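Local coordinates for protein probable M18 family aminopeptidase 1 (Thermotoga maritima, PDB 2GLF) that probably acts as a metal-dependent aminopeptidase of the M18 family, removing residues from the N-termini of peptides at a two-metal site, at residues A[37-51]-A[63-77]. Sequence-based numbering, arbitrary orientation.
Sequences VKEIKRILDESGFVP and TVYAVNRGKAIAAFR
Leu-44, Ile-73 and Ala-75 form the apolar centre of this contact, where helix 33-45 lies on the hairpin of strands 64-67 and 73-77. The axis of residues 37-45 runs 21° from that of strand 73-77. CD1 of Leu-44 touches Ala-75 CB at 3.7 Å and also meets Ile-73 CD1 and Tyr-65 CB. One helical turn after another, Ile-40 and Val-37 extend the layer over Ile-73; Val-37 also reaches Val-67 and the turn at Gly-70 and Lys-71.

Beyond the helix, Phe-49 closes the far end. Its ring is clasped between Leu-44 CD2 on one face and Thr-63 CB on the other, a CH-pi contact 4.2 Å from the centroid, while Val-64 O lies at its edge.

Polar contacts gather at Tyr-65. With CG held between backbone N and carbonyl carbon (chi1 69°), its ring rises beside the helix, and Val-50 C and Pro-51 N lie over one face. Tyr-65 OH donates to the syn lone pair of Asp-45 OD1 at 2.7 Å and weakly accepts from Lys-41 NZ, which salt-bridges Asp-45 OD2 at 2.9 Å. A phenylalanine here would probably leave Asp-45 OD1 without its hydroxyl donor and the lysine–aspartate pair untied from the sheet.

Strand 50-51 pairs in parallel with strand 64-67: Val-50 N donates to Thr-63 O (3.2 Å), and Tyr-65 N returns a weak bond to Val-50 O. Thr-63 OG1 adds a side-chain bond to Gly-48 O at 3.1 Å.

Strand 50-51 is thus an outermost strand of the mixed sheet within this chain, a short loop after the helix that packs on the neighbouring hairpin. Apolar packing buries the helix face, while the bonds among Tyr-65 OH, Asp-45 and Lys-41 probably fix how the helix end sits on the sheet.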
loop_
_atom_site.group_PDB
_atom_site.type_symbol
_atom_site.label_atom_id
_atom_site.label_comp_id
_atom_site.label_asym_id
_atom_site.label_seq_id
_atom_site.Cartn_x
_atom_site.Cartn_y
_atom_site.Cartn_z
ATOM N N VAL A 37 23.106 -47.552 -1.647
ATOM C CA VAL A 37 24.340 -48.130 -2.159
ATOM C C VAL A 37 24.509 -49.538 -1.593
ATOM O O VAL A 37 24.713 -50.491 -2.344
ATOM C CB VAL A 37 25.575 -47.268 -1.796
ATOM C CG1 VAL A 37 26.864 -48.081 -1.970
ATOM C CG2 VAL A 37 25.623 -46.036 -2.700
ATOM N N LYS A 38 24.402 -49.665 -0.274
ATOM C CA LYS A 38 24.538 -50.964 0.383
ATOM C C LYS A 38 23.604 -52.004 -0.228
ATOM O O LYS A 38 23.997 -53.146 -0.467
ATOM C CB LYS A 38 24.232 -50.850 1.879
ATOM C CG LYS A 38 24.114 -52.198 2.561
ATOM C CD LYS A 38 23.484 -52.097 3.936
ATOM C CE LYS A 38 23.069 -53.473 4.443
ATOM N NZ LYS A 38 22.115 -54.146 3.507
ATOM N N GLU A 39 22.365 -51.601 -0.477
ATOM C CA GLU A 39 21.371 -52.494 -1.039
ATOM C C GLU A 39 21.684 -52.827 -2.500
ATOM O O GLU A 39 21.438 -53.945 -2.958
ATOM C CB GLU A 39 19.988 -51.855 -0.903
ATOM C CG GLU A 39 18.826 -52.792 -1.154
ATOM C CD GLU A 39 19.020 -54.152 -0.518
ATOM O OE1 GLU A 39 19.677 -54.234 0.545
ATOM O OE2 GLU A 39 18.501 -55.140 -1.080
ATOM N N ILE A 40 22.239 -51.860 -3.226
ATOM C CA ILE A 40 22.583 -52.061 -4.631
ATOM C C ILE A 40 23.813 -52.953 -4.750
ATOM O O ILE A 40 23.895 -53.799 -5.640
ATOM C CB ILE A 40 22.848 -50.704 -5.338
ATOM C CG1 ILE A 40 21.571 -49.865 -5.318
ATOM C CG2 ILE A 40 23.272 -50.925 -6.794
ATOM C CD1 ILE A 40 21.749 -48.472 -5.883
ATOM N N LYS A 41 24.770 -52.769 -3.851
ATOM C CA LYS A 41 25.976 -53.581 -3.879
ATOM C C LYS A 41 25.593 -55.030 -3.620
ATOM O O LYS A 41 25.996 -55.918 -4.361
ATOM C CB LYS A 41 26.980 -53.112 -2.824
ATOM C CG LYS A 41 28.297 -53.881 -2.860
ATOM C CD LYS A 41 29.289 -53.377 -1.818
ATOM C CE LYS A 41 30.618 -54.125 -1.900
ATOM N NZ LYS A 41 30.464 -55.583 -1.649
ATOM N N ARG A 42 24.806 -55.262 -2.572
ATOM C CA ARG A 42 24.353 -56.607 -2.227
ATOM C C ARG A 42 23.744 -57.283 -3.447
ATOM O O ARG A 42 24.121 -58.399 -3.798
ATOM C CB ARG A 42 23.311 -56.546 -1.105
ATOM C CG ARG A 42 22.457 -57.797 -0.987
ATOM C CD ARG A 42 21.320 -57.608 -0.016
ATOM N NE ARG A 42 20.148 -58.378 -0.418
ATOM C CZ ARG A 42 19.393 -58.090 -1.475
ATOM N NH1 ARG A 42 19.687 -57.045 -2.238
ATOM N NH2 ARG A 42 18.345 -58.844 -1.778
ATOM N N ILE A 43 22.791 -56.605 -4.077
ATOM C CA ILE A 43 22.134 -57.122 -5.272
ATOM C C ILE A 43 23.187 -57.444 -6.328
ATOM O O ILE A 43 23.101 -58.458 -7.022
ATOM C CB ILE A 43 21.154 -56.081 -5.851
ATOM C CG1 ILE A 43 19.935 -55.963 -4.938
ATOM C CG2 ILE A 43 20.763 -56.451 -7.283
ATOM C CD1 ILE A 43 18.974 -54.880 -5.349
ATOM N N LEU A 44 24.180 -56.567 -6.442
ATOM C CA LEU A 44 25.255 -56.754 -7.404
ATOM C C LEU A 44 26.212 -57.871 -6.987
ATOM O O LEU A 44 26.824 -58.513 -7.839
ATOM C CB LEU A 44 26.038 -55.450 -7.590
ATOM C CG LEU A 44 25.346 -54.328 -8.371
ATOM C CD1 LEU A 44 26.250 -53.096 -8.429
ATOM C CD2 LEU A 44 25.008 -54.822 -9.779
ATOM N N ASP A 45 26.357 -58.101 -5.686
ATOM C CA ASP A 45 27.248 -59.156 -5.241
ATOM C C ASP A 45 26.668 -60.494 -5.652
ATOM O O ASP A 45 27.410 -61.414 -5.987
ATOM C CB ASP A 45 27.497 -59.061 -3.744
ATOM C CG ASP A 45 28.427 -57.916 -3.397
ATOM O OD1 ASP A 45 29.351 -57.652 -4.196
ATOM O OD2 ASP A 45 28.246 -57.283 -2.337
ATOM N N GLU A 46 25.341 -60.608 -5.626
ATOM C CA GLU A 46 24.693 -61.815 -6.128
ATOM C C GLU A 46 24.792 -61.442 -7.612
ATOM O O GLU A 46 25.574 -60.561 -7.960
ATOM C CB GLU A 46 23.228 -61.869 -5.723
ATOM C CG GLU A 46 22.964 -61.609 -4.267
ATOM C CD GLU A 46 21.478 -61.619 -3.955
ATOM O OE1 GLU A 46 20.724 -60.872 -4.615
ATOM O OE2 GLU A 46 21.060 -62.373 -3.052
ATOM N N SER A 47 24.021 -62.055 -8.495
ATOM C CA SER A 47 24.125 -61.668 -9.904
ATOM C C SER A 47 25.529 -61.911 -10.463
ATOM O O SER A 47 25.715 -62.000 -11.677
ATOM C CB SER A 47 23.772 -60.186 -10.075
ATOM O OG SER A 47 22.454 -59.920 -9.637
ATOM N N GLY A 48 26.516 -61.985 -9.577
ATOM C CA GLY A 48 27.878 -62.252 -9.997
ATOM C C GLY A 48 28.790 -61.094 -10.346
ATOM O O GLY A 48 29.655 -61.231 -11.210
ATOM N N PHE A 49 28.623 -59.954 -9.695
ATOM C CA PHE A 49 29.489 -58.824 -9.986
ATOM C C PHE A 49 30.647 -58.810 -8.998
ATOM O O PHE A 49 30.548 -59.380 -7.905
ATOM C CB PHE A 49 28.729 -57.503 -9.858
ATOM C CG PHE A 49 27.906 -57.136 -11.062
ATOM C CD1 PHE A 49 26.828 -57.917 -11.455
ATOM C CD2 PHE A 49 28.175 -55.962 -11.765
ATOM C CE1 PHE A 49 26.023 -57.527 -12.525
ATOM C CE2 PHE A 49 27.380 -55.563 -12.835
ATOM C CZ PHE A 49 26.302 -56.345 -13.216
ATOM N N VAL A 50 31.740 -58.155 -9.382
ATOM C CA VAL A 50 32.903 -58.027 -8.510
ATOM C C VAL A 50 33.489 -56.628 -8.624
ATOM O O VAL A 50 33.378 -55.974 -9.665
ATOM C CB VAL A 50 34.010 -59.047 -8.846
ATOM C CG1 VAL A 50 33.537 -60.445 -8.513
ATOM C CG2 VAL A 50 34.399 -58.937 -10.312
ATOM N N PRO A 51 34.128 -56.149 -7.547
ATOM C CA PRO A 51 34.746 -54.822 -7.490
ATOM C C PRO A 51 35.772 -54.601 -8.600
ATOM O O PRO A 51 36.746 -55.350 -8.698
ATOM C CB PRO A 51 35.416 -54.811 -6.117
ATOM C CG PRO A 51 34.592 -55.760 -5.324
ATOM C CD PRO A 51 34.349 -56.879 -6.289
ATOM N N THR A 63 31.895 -57.751 -15.436
ATOM C CA THR A 63 30.617 -57.479 -14.792
ATOM C C THR A 63 31.075 -56.875 -13.466
ATOM O O THR A 63 30.982 -57.486 -12.401
ATOM C CB THR A 63 29.820 -58.771 -14.555
ATOM O OG1 THR A 63 30.607 -59.681 -13.778
ATOM C CG2 THR A 63 29.468 -59.425 -15.877
ATOM N N VAL A 64 31.586 -55.654 -13.564
ATOM C CA VAL A 64 32.144 -54.946 -12.425
ATOM C C VAL A 64 31.336 -53.786 -11.891
ATOM O O VAL A 64 30.327 -53.390 -12.471
ATOM C CB VAL A 64 33.525 -54.391 -12.783
ATOM C CG1 VAL A 64 34.476 -55.533 -13.120
ATOM C CG2 VAL A 64 33.392 -53.435 -13.960
ATOM N N TYR A 65 31.805 -53.241 -10.776
ATOM C CA TYR A 65 31.168 -52.096 -10.156
ATOM C C TYR A 65 32.158 -51.406 -9.237
ATOM O O TYR A 65 32.999 -52.047 -8.619
ATOM C CB TYR A 65 29.920 -52.519 -9.366
ATOM C CG TYR A 65 30.193 -53.321 -8.118
ATOM C CD1 TYR A 65 30.823 -52.744 -7.010
ATOM C CD2 TYR A 65 29.820 -54.665 -8.038
ATOM C CE1 TYR A 65 31.080 -53.488 -5.854
ATOM C CE2 TYR A 65 30.068 -55.420 -6.887
ATOM C CZ TYR A 65 30.702 -54.827 -5.801
ATOM O OH TYR A 65 30.992 -55.583 -4.684
ATOM N N ALA A 66 32.056 -50.088 -9.156
ATOM C CA ALA A 66 32.932 -49.311 -8.303
ATOM C C ALA A 66 32.074 -48.509 -7.338
ATOM O O ALA A 66 31.128 -47.836 -7.751
ATOM C CB ALA A 66 33.780 -48.381 -9.142
ATOM N N VAL A 67 32.386 -48.605 -6.051
ATOM C CA VAL A 67 31.661 -47.861 -5.030
ATOM C C VAL A 67 32.511 -46.626 -4.782
ATOM O O VAL A 67 33.698 -46.755 -4.512
ATOM C CB VAL A 67 31.560 -48.664 -3.720
ATOM C CG1 VAL A 67 30.759 -47.882 -2.684
ATOM C CG2 VAL A 67 30.920 -50.011 -3.991
ATOM N N ASN A 68 31.930 -45.436 -4.888
ATOM C CA ASN A 68 32.709 -44.223 -4.665
ATOM C C ASN A 68 33.110 -44.100 -3.199
ATOM O O ASN A 68 34.212 -44.503 -2.823
ATOM C CB ASN A 68 31.930 -42.982 -5.110
ATOM C CG ASN A 68 32.769 -41.715 -5.053
ATOM O OD1 ASN A 68 32.479 -40.731 -5.735
ATOM N ND2 ASN A 68 33.811 -41.731 -4.231
ATOM N N ARG A 69 32.240 -43.541 -2.366
ATOM C CA ARG A 69 32.581 -43.419 -0.954
ATOM C C ARG A 69 31.442 -43.913 -0.077
ATOM O O ARG A 69 31.182 -43.371 1.003
ATOM C CB ARG A 69 32.929 -41.972 -0.602
ATOM C CG ARG A 69 34.300 -41.513 -1.104
ATOM C CD ARG A 69 34.565 -40.080 -0.671
ATOM N NE ARG A 69 35.897 -39.581 -1.017
ATOM C CZ ARG A 69 36.366 -39.458 -2.257
ATOM N NH1 ARG A 69 35.620 -39.806 -3.299
ATOM N NH2 ARG A 69 37.577 -38.960 -2.456
ATOM N N GLY A 70 30.776 -44.965 -0.548
ATOM C CA GLY A 70 29.664 -45.523 0.193
ATOM C C GLY A 70 28.431 -44.689 -0.068
ATOM O O GLY A 70 27.404 -44.868 0.581
ATOM N N LYS A 71 28.536 -43.777 -1.029
ATOM C CA LYS A 71 27.428 -42.900 -1.377
ATOM C C LYS A 71 27.167 -42.882 -2.878
ATOM O O LYS A 71 26.173 -42.334 -3.335
ATOM C CB LYS A 71 27.712 -41.480 -0.889
ATOM C CG LYS A 71 27.868 -41.360 0.612
ATOM C CD LYS A 71 28.208 -39.937 1.002
ATOM C CE LYS A 71 28.340 -39.803 2.501
ATOM N NZ LYS A 71 28.649 -38.406 2.925
ATOM N N ALA A 72 28.065 -43.476 -3.646
ATOM C CA ALA A 72 27.899 -43.522 -5.089
ATOM C C ALA A 72 28.400 -44.870 -5.572
ATOM O O ALA A 72 29.264 -45.479 -4.946
ATOM C CB ALA A 72 28.683 -42.403 -5.739
ATOM N N ILE A 73 27.864 -45.351 -6.682
ATOM C CA ILE A 73 28.301 -46.639 -7.179
ATOM C C ILE A 73 27.969 -46.820 -8.655
ATOM O O ILE A 73 26.828 -46.648 -9.081
ATOM C CB ILE A 73 27.669 -47.772 -6.342
ATOM C CG1 ILE A 73 28.224 -49.124 -6.777
ATOM C CG2 ILE A 73 26.154 -47.730 -6.470
ATOM C CD1 ILE A 73 27.695 -50.283 -5.958
ATOM N N ALA A 74 28.992 -47.146 -9.433
ATOM C CA ALA A 74 28.832 -47.361 -10.861
ATOM C C ALA A 74 28.980 -48.856 -11.151
ATOM O O ALA A 74 29.892 -49.509 -10.649
ATOM C CB ALA A 74 29.877 -46.562 -11.625
ATOM N N ALA A 75 28.069 -49.397 -11.947
ATOM C CA ALA A 75 28.116 -50.810 -12.287
ATOM C C ALA A 75 28.161 -50.982 -13.794
ATOM O O ALA A 75 27.325 -50.436 -14.509
ATOM C CB ALA A 75 26.902 -51.525 -11.726
ATOM N N PHE A 76 29.141 -51.735 -14.278
ATOM C CA PHE A 76 29.251 -51.963 -15.707
ATOM C C PHE A 76 29.154 -53.435 -16.060
ATOM O O PHE A 76 29.231 -54.320 -15.203
ATOM C CB PHE A 76 30.577 -51.431 -16.260
ATOM C CG PHE A 76 30.857 -50.005 -15.907
ATOM C CD1 PHE A 76 31.688 -49.691 -14.831
ATOM C CD2 PHE A 76 30.283 -48.966 -16.640
ATOM C CE1 PHE A 76 31.940 -48.368 -14.491
ATOM C CE2 PHE A 76 30.529 -47.636 -16.305
ATOM C CZ PHE A 76 31.357 -47.335 -15.231
ATOM N N ARG A 77 28.959 -53.669 -17.349
ATOM C CA ARG A 77 28.905 -54.999 -17.928
ATOM C C ARG A 77 29.652 -54.806 -19.238
ATOM O O ARG A 77 29.049 -54.720 -20.309
ATOM C CB ARG A 77 27.461 -55.455 -18.172
ATOM C CG ARG A 77 26.781 -55.986 -16.929
ATOM C CD ARG A 77 25.415 -56.560 -17.235
ATOM N NE ARG A 77 25.492 -57.682 -18.164
ATOM C CZ ARG A 77 24.432 -58.303 -18.680
ATOM N NH1 ARG A 77 23.206 -57.914 -18.358
ATOM N NH2 ARG A 77 24.598 -59.308 -19.532
#